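Local coordinates for protein putative dehydratase (Salmonella enterica subsp. enterica serovar Enteritidis, PDB 3TW9) that dehydrates D-gluconate to 2-dehydro-3-deoxy-D-gluconate with low activity in vitro, using one magnesium ion per subunit, as a homotetrameric member of the enolase superfamily, at residues Asn28-Ala40 with Ile77-Thr91. Numbering follows the deposited sequence. Where two conformers were deposited one is given.
Sequences NLKITNVKTILTA and IDEYMAPFLVGKDPT
Ile31 holds the turn with both its backbone N and O: its N donates to Lys88 O at 2.9 Å, and its O accepts from Gly87 N at 2.8 Å. Both bonds use the type II turn, Leu85 to Lys88, that follows the helix, where Gly87 takes a positive phi of 99° that suits glycine. A CA-H...O contact from Lys30 shares Lys88 O, and another runs from Asp89 CA to Leu29 O. Lys30 lays its chain along the turn, CG 3.5 Å from Gly87 O.

The apolar packing runs along the strand. Val34 sits over Ala82, CB against its methyl; CG1, anti to the backbone N (chi1 178°), reaches Ile77 CG2, while CG2 lies 3.8 Å from Leu85 CD1. Toward the N-terminal end of the strand, Ile31 rests its CG1 and CD1 branch against Leu85 and the Pro90 ring, and, just before the strand, Leu29 crosses that ring at about a right angle, CD2 3.6 Å from Pro90 CG. Strand 31-39, an edge strand of the three-stranded antiparallel sheet within this chain, and helix 70-85 belong to the N-terminal capping domain of the enolase superfamily; here the strand and the 77-85 part of the helix run nearly antiparallel (164°), their axes 7.9 Å apart at closest approach. Helix 110-131 packs against the same core through Val119 on Leu85 and Leu123 on Pro90.

Side-chain polar bonds flank this packing. Across the contact, Thr36 OG1 donates to Asp78 OD1 (3.0 Å), coming from above the carboxylate plane, and water 1 joins Thr36 N to that same oxygen; Asp78 OD2 is salt-bridged to Lys74. Within 77-91, past the turn, Asp89 OD1 accepts from Thr91 N, which makes an Asx turn beside Leu29, and also from Thr91 OG1 on the same face of the carboxylate.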
# COMPACT_ATOMS: atom_id res chain seq x y z
N ASN C 28 15.63 21.82 8.08
CA ASN C 28 17.03 21.61 8.52
C ASN C 28 17.11 20.66 9.73
O ASN C 28 18.06 20.68 10.52
CB ASN C 28 17.70 22.95 8.83
CG ASN C 28 19.19 22.95 8.52
OD1 ASN C 28 20.02 23.11 9.41
ND2 ASN C 28 19.53 22.76 7.25
N LEU C 29 16.08 19.83 9.87
CA LEU C 29 16.02 18.83 10.92
C LEU C 29 17.00 17.69 10.59
O LEU C 29 17.07 17.25 9.45
CB LEU C 29 14.59 18.32 11.03
CG LEU C 29 14.22 17.37 12.16
CD1 LEU C 29 14.33 18.03 13.53
CD2 LEU C 29 12.80 16.86 11.91
N LYS C 30 17.77 17.25 11.59
CA LYS C 30 18.76 16.18 11.40
C LYS C 30 18.71 15.16 12.51
O LYS C 30 18.42 15.50 13.67
CB LYS C 30 20.19 16.74 11.34
CG LYS C 30 20.51 17.57 10.14
CD LYS C 30 21.81 18.33 10.36
CE LYS C 30 22.34 18.90 9.05
NZ LYS C 30 21.34 19.78 8.37
N ILE C 31 19.01 13.90 12.18
CA ILE C 31 19.27 12.89 13.19
C ILE C 31 20.62 13.22 13.84
O ILE C 31 21.61 13.47 13.13
CB ILE C 31 19.28 11.45 12.60
CG1 ILE C 31 17.86 11.05 12.16
CG2 ILE C 31 19.80 10.43 13.59
CD1 ILE C 31 17.81 10.10 10.96
N THR C 32 20.66 13.23 15.17
CA THR C 32 21.89 13.54 15.90
C THR C 32 22.51 12.34 16.59
O THR C 32 23.73 12.26 16.76
CB THR C 32 21.65 14.62 16.98
OG1 THR C 32 20.54 14.24 17.79
CG2 THR C 32 21.42 15.96 16.35
N ASN C 33 21.65 11.42 17.03
CA ASN C 33 22.08 10.24 17.75
C ASN C 33 21.09 9.10 17.54
O ASN C 33 19.88 9.32 17.49
CB ASN C 33 22.22 10.54 19.25
CG ASN C 33 22.92 9.42 19.99
OD1 ASN C 33 22.36 8.81 20.89
ND2 ASN C 33 24.16 9.13 19.59
N VAL C 34 21.61 7.89 17.38
CA VAL C 34 20.83 6.66 17.34
C VAL C 34 21.38 5.74 18.41
O VAL C 34 22.56 5.37 18.37
CB VAL C 34 20.93 5.95 15.96
CG1 VAL C 34 20.14 4.65 15.96
CG2 VAL C 34 20.44 6.85 14.84
N LYS C 35 20.55 5.36 19.38
CA LYS C 35 20.96 4.34 20.34
C LYS C 35 19.96 3.20 20.56
O LYS C 35 18.75 3.34 20.35
CB LYS C 35 21.34 4.96 21.67
CG LYS C 35 20.18 5.39 22.50
CD LYS C 35 20.61 5.93 23.86
CE LYS C 35 19.60 6.95 24.34
NZ LYS C 35 20.03 7.72 25.55
N THR C 36 20.50 2.07 20.99
CA THR C 36 19.75 0.86 21.25
C THR C 36 19.65 0.70 22.75
O THR C 36 20.66 0.55 23.43
CB THR C 36 20.42 -0.40 20.68
OG1 THR C 36 20.66 -0.20 19.29
CG2 THR C 36 19.51 -1.61 20.84
N ILE C 37 18.42 0.73 23.24
CA ILE C 37 18.13 0.46 24.65
C ILE C 37 17.71 -0.99 24.82
O ILE C 37 16.72 -1.44 24.22
CB ILE C 37 17.03 1.43 25.19
CG1 ILE C 37 17.46 2.89 24.95
CG2 ILE C 37 16.73 1.15 26.68
CD1 ILE C 37 16.29 3.89 24.87
N LEU C 38 18.48 -1.73 25.62
CA LEU C 38 18.16 -3.11 25.92
C LEU C 38 17.57 -3.25 27.33
O LEU C 38 18.20 -2.90 28.33
CB LEU C 38 19.40 -3.99 25.78
CG LEU C 38 20.00 -4.20 24.38
CD1 LEU C 38 21.06 -5.27 24.51
CD2 LEU C 38 18.97 -4.66 23.38
N THR C 39 16.36 -3.79 27.41
CA THR C 39 15.64 -3.87 28.70
C THR C 39 14.71 -5.09 28.73
O THR C 39 14.18 -5.49 27.69
CB THR C 39 14.88 -2.53 29.01
OG1 THR C 39 14.30 -2.57 30.32
CG2 THR C 39 13.78 -2.24 27.96
N ALA C 40 14.51 -5.69 29.90
CA ALA C 40 13.59 -6.83 30.00
C ALA C 40 12.61 -6.73 31.19
O ALA C 40 12.59 -7.61 32.04
CB ALA C 40 14.39 -8.11 30.09
N ILE C 77 22.59 -2.45 14.87
CA ILE C 77 22.16 -1.05 14.97
C ILE C 77 23.33 -0.12 15.35
O ILE C 77 23.59 0.85 14.63
CB ILE C 77 21.01 -0.85 15.99
CG1 ILE C 77 19.80 -1.69 15.59
CG2 ILE C 77 20.59 0.65 16.08
CD1 ILE C 77 18.81 -1.95 16.74
N ASP C 78 23.99 -0.42 16.47
CA ASP C 78 25.06 0.46 16.97
C ASP C 78 26.24 0.61 15.99
O ASP C 78 26.76 1.71 15.78
CB ASP C 78 25.60 -0.03 18.31
CG ASP C 78 24.61 0.12 19.44
OD1 ASP C 78 23.54 0.74 19.27
OD2 ASP C 78 24.92 -0.42 20.52
N GLU C 79 26.69 -0.51 15.42
CA GLU C 79 27.89 -0.51 14.59
C GLU C 79 27.69 -0.02 13.17
O GLU C 79 28.66 0.45 12.53
CB GLU C 79 28.53 -1.89 14.56
CG GLU C 79 29.01 -2.39 15.92
CD GLU C 79 30.41 -1.91 16.26
OE1 GLU C 79 31.10 -1.35 15.37
OE2 GLU C 79 30.82 -2.11 17.42
N TYR C 80 26.46 -0.12 12.67
CA TYR C 80 26.21 0.07 11.24
C TYR C 80 25.07 1.01 10.90
O TYR C 80 25.18 1.79 9.97
CB TYR C 80 26.00 -1.28 10.55
CG TYR C 80 27.16 -2.22 10.67
CD1 TYR C 80 28.32 -2.01 9.94
CD2 TYR C 80 27.10 -3.32 11.53
CE1 TYR C 80 29.37 -2.86 10.03
CE2 TYR C 80 28.16 -4.19 11.62
CZ TYR C 80 29.30 -3.95 10.86
OH TYR C 80 30.37 -4.81 10.95
N MET C 81 23.96 0.94 11.64
CA MET C 81 22.81 1.82 11.42
C MET C 81 23.05 3.24 11.95
O MET C 81 22.71 4.22 11.30
CB MET C 81 21.53 1.23 12.06
CG MET C 81 20.99 -0.05 11.40
SD MET C 81 19.62 0.33 10.29
CE MET C 81 20.05 2.02 9.93
N ALA C 82 23.64 3.33 13.15
CA ALA C 82 23.96 4.63 13.74
C ALA C 82 24.83 5.51 12.84
O ALA C 82 24.44 6.63 12.56
CB ALA C 82 24.55 4.50 15.16
N PRO C 83 25.96 4.98 12.30
CA PRO C 83 26.69 5.84 11.36
C PRO C 83 26.06 6.06 9.97
O PRO C 83 26.44 6.99 9.26
CB PRO C 83 28.05 5.14 11.22
CG PRO C 83 27.80 3.74 11.56
CD PRO C 83 26.71 3.74 12.59
N PHE C 84 25.10 5.22 9.59
CA PHE C 84 24.34 5.42 8.35
C PHE C 84 23.38 6.61 8.49
O PHE C 84 23.11 7.28 7.51
CB PHE C 84 23.58 4.11 7.97
CG PHE C 84 22.80 4.18 6.68
CD1 PHE C 84 23.42 3.95 5.45
CD2 PHE C 84 21.42 4.46 6.70
CE1 PHE C 84 22.69 4.00 4.26
CE2 PHE C 84 20.67 4.53 5.52
CZ PHE C 84 21.31 4.30 4.28
N LEU C 85 22.92 6.88 9.71
CA LEU C 85 21.80 7.83 9.90
C LEU C 85 22.16 9.21 10.40
O LEU C 85 21.44 10.18 10.11
CB LEU C 85 20.76 7.24 10.85
CG LEU C 85 20.02 6.01 10.34
CD1 LEU C 85 19.44 5.30 11.52
CD2 LEU C 85 18.93 6.42 9.36
N VAL C 86 23.24 9.32 11.16
CA VAL C 86 23.54 10.60 11.79
C VAL C 86 23.74 11.67 10.72
O VAL C 86 24.50 11.49 9.76
CB VAL C 86 24.70 10.49 12.83
CG1 VAL C 86 25.15 11.88 13.30
CG2 VAL C 86 24.23 9.67 14.04
N GLY C 87 23.00 12.77 10.86
CA GLY C 87 23.10 13.92 9.96
C GLY C 87 22.04 13.97 8.88
O GLY C 87 21.90 14.98 8.17
N LYS C 88 21.29 12.89 8.73
CA LYS C 88 20.26 12.83 7.69
C LYS C 88 18.94 13.42 8.16
O LYS C 88 18.64 13.42 9.34
CB LYS C 88 20.04 11.37 7.25
CG LYS C 88 21.25 10.82 6.51
CD LYS C 88 21.08 9.41 6.06
CE LYS C 88 22.17 9.08 5.03
NZ LYS C 88 22.27 7.62 4.81
N ASP C 89 18.14 13.88 7.20
CA ASP C 89 16.79 14.39 7.45
C ASP C 89 15.84 13.21 7.77
O ASP C 89 15.57 12.37 6.89
CB ASP C 89 16.34 15.16 6.19
CG ASP C 89 14.93 15.73 6.28
OD1 ASP C 89 14.21 15.56 7.27
OD2 ASP C 89 14.54 16.38 5.29
N PRO C 90 15.29 13.15 9.01
CA PRO C 90 14.41 12.04 9.44
C PRO C 90 13.00 12.08 8.79
O PRO C 90 12.22 11.11 8.93
CB PRO C 90 14.30 12.25 10.95
CG PRO C 90 14.42 13.72 11.10
CD PRO C 90 15.41 14.17 10.06
N THR C 91 12.68 13.16 8.10
CA THR C 91 11.36 13.22 7.46
C THR C 91 11.27 12.29 6.23
O THR C 91 10.16 11.94 5.79
CB THR C 91 10.93 14.66 7.12
OG1 THR C 91 11.69 15.16 6.03
CG2 THR C 91 11.10 15.60 8.35
O HOH W 1 23.24 2.13 21.84